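Long-range contacts in diaminopimelate decarboxylase (Aquifex aeolicus, PDB 2P3E), which probably catalyses the decarboxylation of meso-diaminopimelate to L-lysine, the last step of lysine biosynthesis, with pyridoxal 5'-phosphate as cofactor: residues N314-Y322 with A374-S383; A324-E332 with E367-G375. One frame throughout, in Å; residues are numbered along the deposited sequence.

Contact 1: N314-Y322 with A374-S383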
ATOM      1  N   ASN B 314      -4.236  -5.470  -1.253  1.00 14.99           N
ATOM      2  CA  ASN B 314      -4.705  -4.495  -0.269  1.00 15.39           C
ATOM      3  C   ASN B 314      -4.538  -4.988   1.159  1.00 14.75           C
ATOM      4  O   ASN B 314      -4.444  -4.172   2.082  1.00 14.85           O
ATOM      5  CB  ASN B 314      -6.192  -4.173  -0.504  1.00 15.23           C
ATOM      6  CG  ASN B 314      -7.092  -5.412  -0.397  1.00 16.80           C
ATOM      7  OD1 ASN B 314      -6.925  -6.408  -1.117  1.00 18.63           O
ATOM      8  ND2 ASN B 314      -8.064  -5.343   0.494  1.00 16.68           N
ATOM      9  N   ASP B 315      -4.530  -6.313   1.329  1.00 13.91           N
ATOM     10  CA  ASP B 315      -4.402  -6.961   2.654  1.00 14.14           C
ATOM     11  C   ASP B 315      -2.974  -7.409   2.923  1.00 13.77           C
ATOM     12  O   ASP B 315      -2.459  -7.228   4.030  1.00 13.76           O
ATOM     13  CB  ASP B 315      -5.342  -8.172   2.754  1.00 14.05           C
ATOM     14  CG  ASP B 315      -6.814  -7.784   2.624  1.00 15.52           C
ATOM     15  OD1 ASP B 315      -7.340  -7.071   3.515  1.00 14.50           O
ATOM     16  OD2 ASP B 315      -7.446  -8.200   1.628  1.00 15.53           O
ATOM     17  N   LEU B 316      -2.342  -8.000   1.903  1.00 13.83           N
ATOM     18  CA  LEU B 316      -0.967  -8.487   2.006  1.00 13.71           C
ATOM     19  C   LEU B 316      -0.301  -8.197   0.688  1.00 13.95           C
ATOM     20  O   LEU B 316      -0.631  -8.808  -0.337  1.00 13.36           O
ATOM     21  CB  LEU B 316      -0.927 -10.004   2.296  1.00 13.49           C
ATOM     22  CG  LEU B 316       0.454 -10.696   2.355  1.00 14.03           C
ATOM     23  CD1 LEU B 316       1.387 -10.079   3.394  1.00 12.16           C
ATOM     24  CD2 LEU B 316       0.310 -12.207   2.608  1.00 13.07           C
ATOM     25  N   ILE B 317       0.619  -7.241   0.711  1.00 13.61           N
ATOM     26  CA  ILE B 317       1.166  -6.700  -0.534  1.00 14.91           C
ATOM     27  C   ILE B 317       2.440  -7.418  -1.005  1.00 14.68           C
ATOM     28  O   ILE B 317       2.874  -7.228  -2.133  1.00 15.19           O
ATOM     29  CB  ILE B 317       1.422  -5.174  -0.379  1.00 14.70           C
ATOM     30  CG1 ILE B 317       1.396  -4.467  -1.753  1.00 15.84           C
ATOM     31  CG2 ILE B 317       2.711  -4.918   0.437  1.00 14.73           C
ATOM     32  CD1 ILE B 317       1.320  -2.901  -1.631  1.00 17.38           C
ATOM     33  N   ARG B 318       3.048  -8.230  -0.135  1.00 15.12           N
ATOM     34  CA  ARG B 318       4.399  -8.751  -0.402  1.00 15.32           C
ATOM     35  C   ARG B 318       4.501  -9.585  -1.709  1.00 15.28           C
ATOM     36  O   ARG B 318       5.444  -9.373  -2.483  1.00 15.15           O
ATOM     37  CB  ARG B 318       4.950  -9.508   0.817  1.00 15.57           C
ATOM     38  CG  ARG B 318       5.021  -8.647   2.105  1.00 16.57           C
ATOM     39  CD  ARG B 318       5.774  -9.358   3.234  1.00 15.58           C
ATOM     40  NE  ARG B 318       7.207  -9.425   2.955  1.00 18.00           N
ATOM     41  CZ  ARG B 318       7.869 -10.533   2.619  1.00 19.07           C
ATOM     42  NH1 ARG B 318       7.245 -11.702   2.522  1.00 17.51           N
ATOM     43  NH2 ARG B 318       9.171 -10.472   2.391  1.00 19.75           N
ATOM     44  N   PRO B 319       3.567 -10.548  -1.947  1.00 15.72           N
ATOM     45  CA  PRO B 319       3.626 -11.290  -3.223  1.00 16.23           C
ATOM     46  C   PRO B 319       3.600 -10.359  -4.448  1.00 17.05           C
ATOM     47  O   PRO B 319       4.467 -10.472  -5.316  1.00 17.55           O
ATOM     48  CB  PRO B 319       2.376 -12.168  -3.174  1.00 15.73           C
ATOM     49  CG  PRO B 319       2.175 -12.404  -1.695  1.00 15.85           C
ATOM     50  CD  PRO B 319       2.480 -11.069  -1.089  1.00 16.14           C
ATOM     51  N   SER B 320       2.655  -9.424  -4.469  1.00 17.25           N
ATOM     52  CA  SER B 320       2.464  -8.508  -5.599  1.00 18.86           C
ATOM     53  C   SER B 320       3.692  -7.654  -5.899  1.00 19.09           C
ATOM     54  O   SER B 320       4.140  -7.586  -7.048  1.00 19.15           O
ATOM     55  CB  SER B 320       1.264  -7.587  -5.341  1.00 18.79           C
ATOM     56  OG  SER B 320       1.049  -6.729  -6.455  1.00 22.34           O
ATOM     57  N   ILE B 321       4.250  -7.016  -4.871  1.00 19.09           N
ATOM     58  CA  ILE B 321       5.316  -6.043  -5.108  1.00 19.91           C
ATOM     59  C   ILE B 321       6.738  -6.586  -5.017  1.00 20.49           C
ATOM     60  O   ILE B 321       7.664  -5.961  -5.558  1.00 20.17           O
ATOM     61  CB  ILE B 321       5.145  -4.733  -4.259  1.00 19.66           C
ATOM     62  CG1 ILE B 321       5.382  -5.007  -2.772  1.00 18.71           C
ATOM     63  CG2 ILE B 321       3.766  -4.101  -4.546  1.00 19.75           C
ATOM     64  CD1 ILE B 321       5.471  -3.745  -1.905  1.00 19.91           C
ATOM     65  N   TYR B 322       6.908  -7.744  -4.370  1.00 20.72           N
ATOM     66  CA  TYR B 322       8.233  -8.358  -4.228  1.00 21.53           C
ATOM     67  C   TYR B 322       8.370  -9.730  -4.907  1.00 21.80           C
ATOM     68  O   TYR B 322       9.468 -10.298  -4.924  1.00 22.33           O
ATOM     69  CB  TYR B 322       8.646  -8.478  -2.747  1.00 21.80           C
ATOM     70  CG  TYR B 322       8.585  -7.205  -1.915  1.00 22.33           C
ATOM     71  CD1 TYR B 322       9.260  -6.042  -2.307  1.00 25.75           C
ATOM     72  CD2 TYR B 322       7.888  -7.180  -0.715  1.00 23.51           C
ATOM     73  CE1 TYR B 322       9.209  -4.875  -1.530  1.00 24.31           C
ATOM     74  CE2 TYR B 322       7.830  -6.042   0.064  1.00 23.38           C
ATOM     75  CZ  TYR B 322       8.491  -4.884  -0.346  1.00 24.63           C
ATOM     76  OH  TYR B 322       8.439  -3.746   0.448  1.00 23.77           O
ATOM     77  N   ALA B 374       2.564 -14.041   7.793  1.00 12.52           N
ATOM     78  CA  ALA B 374       1.934 -12.775   7.433  1.00 12.07           C
ATOM     79  C   ALA B 374       1.879 -11.748   8.568  1.00 11.50           C
ATOM     80  O   ALA B 374       1.218 -10.713   8.432  1.00 11.09           O
ATOM     81  CB  ALA B 374       0.550 -13.026   6.845  1.00 11.75           C
ATOM     82  N   GLY B 375       2.611 -12.014   9.649  1.00 10.35           N
ATOM     83  CA  GLY B 375       2.543 -11.196  10.872  1.00 10.20           C
ATOM     84  C   GLY B 375       3.396  -9.934  10.845  1.00 10.84           C
ATOM     85  O   GLY B 375       3.198  -9.009  11.650  1.00 10.64           O
ATOM     86  N   ALA B 376       4.335  -9.896   9.900  1.00 10.93           N
ATOM     87  CA  ALA B 376       5.283  -8.788   9.753  1.00 11.13           C
ATOM     88  C   ALA B 376       5.192  -8.229   8.347  1.00 11.03           C
ATOM     89  O   ALA B 376       5.195  -8.998   7.367  1.00 11.45           O
ATOM     90  CB  ALA B 376       6.714  -9.247  10.061  1.00 11.12           C
ATOM     91  N   TYR B 377       5.097  -6.900   8.235  1.00 10.81           N
ATOM     92  CA  TYR B 377       4.932  -6.235   6.917  1.00 10.81           C
ATOM     93  C   TYR B 377       3.708  -6.790   6.156  1.00 10.43           C
ATOM     94  O   TYR B 377       3.726  -6.935   4.934  1.00 10.16           O
ATOM     95  CB  TYR B 377       6.242  -6.361   6.103  1.00 11.18           C
ATOM     96  CG  TYR B 377       7.439  -5.988   6.955  1.00 11.57           C
ATOM     97  CD1 TYR B 377       7.683  -4.650   7.289  1.00 11.02           C
ATOM     98  CD2 TYR B 377       8.286  -6.963   7.470  1.00 11.39           C
ATOM     99  CE1 TYR B 377       8.771  -4.285   8.094  1.00 11.20           C
ATOM    100  CE2 TYR B 377       9.379  -6.610   8.294  1.00 12.25           C
ATOM    101  CZ  TYR B 377       9.605  -5.274   8.594  1.00 10.89           C
ATOM    102  OH  TYR B 377      10.676  -4.933   9.387  1.00 12.51           O
ATOM    103  N   GLY B 378       2.663  -7.127   6.912  1.00  9.93           N
ATOM    104  CA  GLY B 378       1.408  -7.642   6.346  1.00  8.96           C
ATOM    105  C   GLY B 378       0.339  -6.572   6.506  1.00  8.62           C
ATOM    106  O   GLY B 378       0.182  -5.688   5.661  1.00  7.68           O
ATOM    107  N   PHE B 379      -0.364  -6.598   7.633  1.00  8.94           N
ATOM    108  CA  PHE B 379      -1.302  -5.524   7.904  1.00  9.47           C
ATOM    109  C   PHE B 379      -0.636  -4.145   7.831  1.00  9.47           C
ATOM    110  O   PHE B 379      -1.271  -3.172   7.428  1.00 10.18           O
ATOM    111  CB  PHE B 379      -2.000  -5.674   9.275  1.00  9.26           C
ATOM    112  CG  PHE B 379      -3.196  -4.770   9.415  1.00  9.54           C
ATOM    113  CD1 PHE B 379      -4.467  -5.223   9.062  1.00 11.51           C
ATOM    114  CD2 PHE B 379      -3.047  -3.452   9.849  1.00  8.85           C
ATOM    115  CE1 PHE B 379      -5.592  -4.379   9.171  1.00 10.50           C
ATOM    116  CE2 PHE B 379      -4.162  -2.589   9.937  1.00  9.55           C
ATOM    117  CZ  PHE B 379      -5.432  -3.058   9.595  1.00  8.96           C
ATOM    118  N   ALA B 380       0.631  -4.063   8.218  1.00  9.80           N
ATOM    119  CA  ALA B 380       1.370  -2.801   8.250  1.00 10.95           C
ATOM    120  C   ALA B 380       1.357  -2.057   6.892  1.00 11.50           C
ATOM    121  O   ALA B 380       1.376  -0.822   6.859  1.00 11.03           O
ATOM    122  CB  ALA B 380       2.813  -3.021   8.751  1.00 10.46           C
ATOM    123  N   MET B 381       1.298  -2.814   5.794  1.00 11.61           N
ATOM    124  CA  MET B 381       1.298  -2.231   4.440  1.00 13.01           C
ATOM    125  C   MET B 381      -0.081  -2.288   3.766  1.00 12.45           C
ATOM    126  O   MET B 381      -0.213  -1.958   2.594  1.00 12.78           O
ATOM    127  CB  MET B 381       2.359  -2.908   3.557  1.00 12.78           C
ATOM    128  CG  MET B 381       3.766  -2.875   4.171  1.00 15.64           C
ATOM    129  SD  MET B 381       5.052  -3.549   3.071  1.00 17.88           S
ATOM    130  CE  MET B 381       5.462  -2.117   2.113  1.00 18.81           C
ATOM    131  N   SER B 382      -1.100  -2.690   4.529  1.00 11.59           N
ATOM    132  CA  SER B 382      -2.476  -2.787   4.046  1.00 11.37           C
ATOM    133  C   SER B 382      -3.102  -1.404   3.775  1.00 11.01           C
ATOM    134  O   SER B 382      -2.936  -0.440   4.567  1.00 11.10           O
ATOM    135  CB  SER B 382      -3.315  -3.584   5.061  1.00 10.48           C
ATOM    136  OG  SER B 382      -4.642  -3.766   4.618  1.00 12.83           O
ATOM    137  N   SER B 383      -3.797  -1.303   2.638  1.00 10.63           N
ATOM    138  CA  SER B 383      -4.366  -0.029   2.185  1.00 10.51           C
ATOM    139  C   SER B 383      -5.881  -0.164   2.000  1.00 10.63           C
ATOM    140  O   SER B 383      -6.488  -1.197   2.366  1.00 10.09           O
ATOM    141  CB  SER B 383      -3.704   0.411   0.866  1.00 10.27           C
ATOM    142  OG  SER B 383      -4.155  -0.425  -0.201  1.00 12.62           O
TER
HETATM  143  O   HOH W   1      -8.044  -3.326   2.279  1.00 17.59           O
HETATM  144  O   HOH W   2      -6.164  -5.874   5.831  1.00 12.49           O
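Met381, in the 3-10 segment 379-381, crosses Ile317 and ends beside helix 318-322. Its CB lies 3.7 Å from CG2 of Ile317. CG is anti to the carbonyl carbon, beside the backbone N (chi1 -55°), and SD then passes the same methyl, so that the two side chains cross at about a right angle. The bend at chi3 (86°) turns CE aside to the helix, where it stands 3.8 Å from OH of Tyr322, arriving from the opposite direction, and 4.3 Å from CD1 of Ile321.

At the other end the contact is polar. Asn314 O is gripped twice, by Ser382 OG at 2.6 Å and by Ser383 N at 3.0 Å, both donors lying in the carbonyl plane. One water joins Asn314 ND2 to Ser383 O, and a second joins Asp315 OD1 to Ser382 OG, while Asp315 OD2 accepts from the backbone N of Gly312.

Between these ends, CD1 of Leu316 packs 3.8 Å from CA of Gly378. Arg318 lays CG and CD against Tyr377 O, which is buried without a polar partner in the model; the Arg318 guanidinium plane stands 46° from the Tyr377 ring. By similarity Arg318 and Tyr322 bind substrate and Tyr377 binds both substrate and cofactor, so the packing is consistent with an active-site wall.

Strand 36-40 adjoins it through Tyr37, which touches Leu316 and Ala374, and helix 282-285 through Arg282, against Ala376 and Tyr377; Tyr385 of the second subunit packs on Tyr377 and Met381.

Contact 2: A324-E332 with E367-G375; sequences AYHHIIPVE and EYLAVLSAG
Strands 328-330 and 368-371 run antiparallel, their axes 4.6 Å apart at closest approach and 148° between directions, with Ile329 and Ala370 as the hydrogen-bonded pair and Ile328 with Val371 as a non-hydrogen-bonded one. They belong to the mixed beta-sheet that accompanies the TIM-barrel domain in this decarboxylase family, and strand 289-301 pairs with 368-371 as well. The central pair is closed by Ala370 N to Ile329 O at 2.7 Å and by the return bond from Ile329 N to Ala370 O.

On one face Ile328 and Val371 lie side by side. On the other, CG1 of Ile329 packs 3.9 Å from CB of Ala370, and its CD1 touches CD2 of Leu372, the two side chains crossing at about a right angle; Leu4 of helix 3-7 also touches Ile329. Farther along, Val331 sets CG2 3.7 Å from CB of Tyr368.

Beyond the strands His326 extends the pairing through its side chain. With CG anti to the carbonyl carbon, the ring presents its edge to segment 367-375: ND1 donates to Leu372 O at 2.9 Å, only 2° out of the ring plane and with an N-H...O angle of 168°. CB rests on CG1 of Val371, and the ring meets Tyr249 edge-to-face. A leucine in its place would probably leave Leu372 O without this donor and Tyr249 without its aromatic mate.

His327 N gives a hydrogen bond to a water that donates to Ser373 OG, itself also hydrogen-bonded to Asn287 OD1. The His327 and Leu372 side chains lie side by side, pointing the same way, with CD1 of Leu372 at the imidazole edge, 3.9 Å from CD2 of His327.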
ATOM      1  N   ALA B 324       7.143 -12.138  -3.499  1.00 19.36           N
ATOM      2  CA  ALA B 324       7.470 -12.839  -2.275  1.00 18.34           C
ATOM      3  C   ALA B 324       6.690 -14.131  -2.172  1.00 17.44           C
ATOM      4  O   ALA B 324       5.521 -14.203  -2.588  1.00 17.82           O
ATOM      5  CB  ALA B 324       7.182 -11.944  -1.048  1.00 18.43           C
ATOM      6  N   TYR B 325       7.350 -15.150  -1.624  1.00 16.47           N
ATOM      7  CA  TYR B 325       6.728 -16.424  -1.333  1.00 15.31           C
ATOM      8  C   TYR B 325       6.110 -16.403   0.077  1.00 15.14           C
ATOM      9  O   TYR B 325       6.804 -16.178   1.090  1.00 15.60           O
ATOM     10  CB  TYR B 325       7.766 -17.572  -1.440  1.00 15.65           C
ATOM     11  CG  TYR B 325       7.163 -18.950  -1.233  1.00 15.45           C
ATOM     12  CD1 TYR B 325       6.915 -19.802  -2.317  1.00 15.00           C
ATOM     13  CD2 TYR B 325       6.796 -19.389   0.042  1.00 14.85           C
ATOM     14  CE1 TYR B 325       6.325 -21.045  -2.127  1.00 15.16           C
ATOM     15  CE2 TYR B 325       6.223 -20.643   0.238  1.00 14.36           C
ATOM     16  CZ  TYR B 325       5.994 -21.458  -0.849  1.00 15.44           C
ATOM     17  OH  TYR B 325       5.420 -22.685  -0.643  1.00 16.96           O
ATOM     18  N   HIS B 326       4.806 -16.647   0.125  1.00 13.74           N
ATOM     19  CA  HIS B 326       4.102 -17.015   1.349  1.00 13.59           C
ATOM     20  C   HIS B 326       3.474 -18.400   1.136  1.00 13.57           C
ATOM     21  O   HIS B 326       2.806 -18.630   0.130  1.00 13.37           O
ATOM     22  CB  HIS B 326       2.995 -16.000   1.674  1.00 13.04           C
ATOM     23  CG  HIS B 326       3.517 -14.690   2.180  1.00 13.27           C
ATOM     24  ND1 HIS B 326       3.518 -14.355   3.517  1.00 13.09           N
ATOM     25  CD2 HIS B 326       4.068 -13.636   1.524  1.00 13.78           C
ATOM     26  CE1 HIS B 326       4.061 -13.155   3.669  1.00 14.01           C
ATOM     27  NE2 HIS B 326       4.397 -12.696   2.476  1.00 14.10           N
ATOM     28  N   HIS B 327       3.703 -19.296   2.084  1.00 13.59           N
ATOM     29  CA  HIS B 327       3.104 -20.625   2.054  1.00 14.27           C
ATOM     30  C   HIS B 327       1.592 -20.505   2.262  1.00 14.55           C
ATOM     31  O   HIS B 327       1.129 -19.759   3.136  1.00 13.18           O
ATOM     32  CB  HIS B 327       3.750 -21.531   3.101  1.00 14.46           C
ATOM     33  CG  HIS B 327       3.565 -23.001   2.837  1.00 16.34           C
ATOM     34  ND1 HIS B 327       3.995 -23.610   1.681  1.00 18.41           N
ATOM     35  CD2 HIS B 327       3.014 -23.982   3.595  1.00 18.78           C
ATOM     36  CE1 HIS B 327       3.700 -24.901   1.723  1.00 19.09           C
ATOM     37  NE2 HIS B 327       3.117 -25.156   2.882  1.00 19.72           N
ATOM     38  N   ILE B 328       0.832 -21.200   1.412  1.00 14.48           N
ATOM     39  CA  ILE B 328      -0.638 -21.163   1.471  1.00 14.88           C
ATOM     40  C   ILE B 328      -1.186 -22.597   1.584  1.00 15.52           C
ATOM     41  O   ILE B 328      -0.859 -23.452   0.754  1.00 15.35           O
ATOM     42  CB  ILE B 328      -1.268 -20.436   0.249  1.00 14.76           C
ATOM     43  CG1 ILE B 328      -0.694 -18.999   0.131  1.00 14.61           C
ATOM     44  CG2 ILE B 328      -2.795 -20.420   0.362  1.00 15.12           C
ATOM     45  CD1 ILE B 328      -1.239 -18.182  -1.030  1.00 13.54           C
ATOM     46  N   ILE B 329      -2.007 -22.824   2.608  1.00 15.27           N
ATOM     47  CA  ILE B 329      -2.539 -24.142   2.924  1.00 16.55           C
ATOM     48  C   ILE B 329      -4.048 -24.064   3.134  1.00 16.83           C
ATOM     49  O   ILE B 329      -4.568 -23.007   3.544  1.00 16.65           O
ATOM     50  CB  ILE B 329      -1.864 -24.748   4.189  1.00 15.85           C
ATOM     51  CG1 ILE B 329      -2.131 -23.867   5.428  1.00 16.20           C
ATOM     52  CG2 ILE B 329      -0.369 -24.939   3.927  1.00 18.10           C
ATOM     53  CD1 ILE B 329      -1.558 -24.392   6.760  1.00 16.28           C
ATOM     54  N   PRO B 330      -4.760 -25.182   2.876  1.00 17.66           N
ATOM     55  CA  PRO B 330      -6.190 -25.193   3.174  1.00 17.62           C
ATOM     56  C   PRO B 330      -6.465 -25.283   4.681  1.00 18.51           C
ATOM     57  O   PRO B 330      -5.697 -25.906   5.443  1.00 18.71           O
ATOM     58  CB  PRO B 330      -6.695 -26.426   2.410  1.00 17.97           C
ATOM     59  CG  PRO B 330      -5.509 -27.383   2.425  1.00 17.44           C
ATOM     60  CD  PRO B 330      -4.297 -26.477   2.320  1.00 18.01           C
ATOM     61  N   VAL B 331      -7.510 -24.600   5.123  1.00 18.63           N
ATOM     62  CA  VAL B 331      -7.949 -24.691   6.512  1.00 19.97           C
ATOM     63  C   VAL B 331      -8.555 -26.098   6.763  1.00 22.16           C
ATOM     64  O   VAL B 331      -8.461 -26.623   7.873  1.00 21.95           O
ATOM     65  CB  VAL B 331      -8.949 -23.536   6.849  1.00 19.69           C
ATOM     66  CG1 VAL B 331      -9.714 -23.774   8.171  1.00 19.40           C
ATOM     67  CG2 VAL B 331      -8.215 -22.174   6.868  1.00 17.45           C
ATOM     68  N   GLU B 332      -9.160 -26.678   5.720  1.00 24.34           N
ATOM     69  CA  GLU B 332      -9.664 -28.065   5.750  1.00 27.56           C
ATOM     70  C   GLU B 332      -8.901 -28.930   4.737  1.00 28.68           C
ATOM     71  O   GLU B 332      -8.958 -28.669   3.533  1.00 28.47           O
ATOM     72  CB  GLU B 332     -11.172 -28.123   5.434  1.00 27.73           C
ATOM     73  CG  GLU B 332     -12.117 -27.598   6.514  0.40 30.08           C
ATOM     74  CD  GLU B 332     -13.582 -28.044   6.327  1.00 32.90           C
ATOM     75  OE1 GLU B 332     -13.899 -28.778   5.367  1.00 36.54           O
ATOM     76  OE2 GLU B 332     -14.445 -27.659   7.149  1.00 36.21           O
ATOM     77  N   GLU B 367     -14.723 -22.307   0.856  1.00 19.03           N
ATOM     78  CA  GLU B 367     -13.649 -22.848   1.696  1.00 19.34           C
ATOM     79  C   GLU B 367     -12.655 -21.753   2.063  1.00 18.07           C
ATOM     80  O   GLU B 367     -12.523 -20.778   1.336  1.00 18.02           O
ATOM     81  CB  GLU B 367     -12.883 -23.937   0.963  1.00 19.85           C
ATOM     82  CG  GLU B 367     -13.544 -25.285   0.967  1.00 22.41           C
ATOM     83  CD  GLU B 367     -12.609 -26.342   0.433  0.80 23.70           C
ATOM     84  OE1 GLU B 367     -11.605 -26.689   1.109  0.80 25.50           O
ATOM     85  OE2 GLU B 367     -12.881 -26.814  -0.673  1.00 23.84           O
ATOM     86  N   TYR B 368     -11.939 -21.950   3.171  1.00 17.75           N
ATOM     87  CA  TYR B 368     -10.931 -20.985   3.623  1.00 17.50           C
ATOM     88  C   TYR B 368      -9.500 -21.469   3.381  1.00 17.07           C
ATOM     89  O   TYR B 368      -9.223 -22.679   3.471  1.00 16.83           O
ATOM     90  CB  TYR B 368     -11.111 -20.684   5.115  1.00 17.70           C
ATOM     91  CG  TYR B 368     -12.505 -20.251   5.484  1.00 17.86           C
ATOM     92  CD1 TYR B 368     -12.939 -18.945   5.232  1.00 16.95           C
ATOM     93  CD2 TYR B 368     -13.404 -21.154   6.082  1.00 17.28           C
ATOM     94  CE1 TYR B 368     -14.247 -18.546   5.576  1.00 18.67           C
ATOM     95  CE2 TYR B 368     -14.709 -20.766   6.421  1.00 16.98           C
ATOM     96  CZ  TYR B 368     -15.115 -19.472   6.169  1.00 17.70           C
ATOM     97  OH  TYR B 368     -16.384 -19.067   6.518  1.00 19.16           O
ATOM     98  N   LEU B 369      -8.603 -20.519   3.082  1.00 15.81           N
ATOM     99  CA  LEU B 369      -7.164 -20.790   2.974  1.00 15.27           C
ATOM    100  C   LEU B 369      -6.407 -20.000   4.057  1.00 15.57           C
ATOM    101  O   LEU B 369      -6.870 -18.936   4.485  1.00 15.12           O
ATOM    102  CB  LEU B 369      -6.642 -20.368   1.589  1.00 15.12           C
ATOM    103  CG  LEU B 369      -7.324 -20.967   0.338  1.00 16.12           C
ATOM    104  CD1 LEU B 369      -6.720 -20.415  -0.962  1.00 14.25           C
ATOM    105  CD2 LEU B 369      -7.186 -22.480   0.402  1.00 15.80           C
ATOM    106  N   ALA B 370      -5.276 -20.543   4.511  1.00 14.64           N
ATOM    107  CA  ALA B 370      -4.361 -19.866   5.418  1.00 14.89           C
ATOM    108  C   ALA B 370      -3.075 -19.473   4.701  1.00 14.66           C
ATOM    109  O   ALA B 370      -2.377 -20.327   4.145  1.00 14.10           O
ATOM    110  CB  ALA B 370      -4.048 -20.746   6.637  1.00 15.22           C
ATOM    111  N   VAL B 371      -2.785 -18.174   4.709  1.00 13.32           N
ATOM    112  CA  VAL B 371      -1.550 -17.623   4.152  1.00 13.00           C
ATOM    113  C   VAL B 371      -0.578 -17.435   5.322  1.00 12.96           C
ATOM    114  O   VAL B 371      -0.841 -16.649   6.243  1.00 12.47           O
ATOM    115  CB  VAL B 371      -1.785 -16.258   3.412  1.00 12.45           C
ATOM    116  CG1 VAL B 371      -0.488 -15.738   2.775  1.00 12.74           C
ATOM    117  CG2 VAL B 371      -2.905 -16.394   2.347  1.00 13.01           C
ATOM    118  N   LEU B 372       0.538 -18.169   5.298  1.00 12.36           N
ATOM    119  CA  LEU B 372       1.435 -18.176   6.465  1.00 13.01           C
ATOM    120  C   LEU B 372       2.404 -16.999   6.433  1.00 12.61           C
ATOM    121  O   LEU B 372       2.513 -16.319   5.408  1.00 12.06           O
ATOM    122  CB  LEU B 372       2.208 -19.503   6.560  1.00 13.64           C
ATOM    123  CG  LEU B 372       1.387 -20.799   6.608  1.00 13.19           C
ATOM    124  CD1 LEU B 372       2.335 -21.976   6.861  1.00 15.01           C
ATOM    125  CD2 LEU B 372       0.267 -20.741   7.659  1.00 13.50           C
ATOM    126  N   SER B 373       3.078 -16.753   7.567  1.00 12.65           N
ATOM    127  CA  SER B 373       4.206 -15.811   7.624  1.00 12.58           C
ATOM    128  C   SER B 373       3.758 -14.382   7.312  1.00 12.17           C
ATOM    129  O   SER B 373       4.485 -13.600   6.700  1.00 11.25           O
ATOM    130  CB  SER B 373       5.319 -16.242   6.641  1.00 12.99           C
ATOM    131  OG  SER B 373       5.506 -17.655   6.638  1.00 15.12           O
ATOM    132  N   ALA B 374       2.564 -14.041   7.793  1.00 12.52           N
ATOM    133  CA  ALA B 374       1.934 -12.775   7.433  1.00 12.07           C
ATOM    134  C   ALA B 374       1.879 -11.748   8.568  1.00 11.50           C
ATOM    135  O   ALA B 374       1.218 -10.713   8.432  1.00 11.09           O
ATOM    136  CB  ALA B 374       0.550 -13.026   6.845  1.00 11.75           C
ATOM    137  N   GLY B 375       2.611 -12.014   9.649  1.00 10.35           N
ATOM    138  CA  GLY B 375       2.543 -11.196  10.872  1.00 10.20           C
ATOM    139  C   GLY B 375       3.396  -9.934  10.845  1.00 10.84           C
ATOM    140  O   GLY B 375       3.198  -9.009  11.650  1.00 10.64           O
TER
HETATM  141  O   HOH W   3       5.491 -18.590   4.140  1.00 12.77           O
HETATM  142  O   HOH W   4     -10.074 -25.268   3.303  1.00 17.04           O

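Overall arrangement
Contact 2 is nested inside the loop closed by contact 1: the chain runs from 314-322 through 324-332 to 367-375 and on to 374-383, the last two ranges sharing Ala374 and Gly375. The centres of the two contacts are about 13 Å apart. Contact 2 lies in the mixed sheet, about 18 Å from the chain centre, whereas contact 1 joins helix 318-322 and the residues before it to the loop that follows strand 368-371, about 11 Å from that centre and within reach of the second subunit. Among the touches between them, Arg318 NH1 stands 3.0 Å from His326 NE2, and Leu316 CD2 packs 3.6 Å from Val371 CG1. Sheet pairing thus adjoins residues that, by similarity, bind substrate and cofactor.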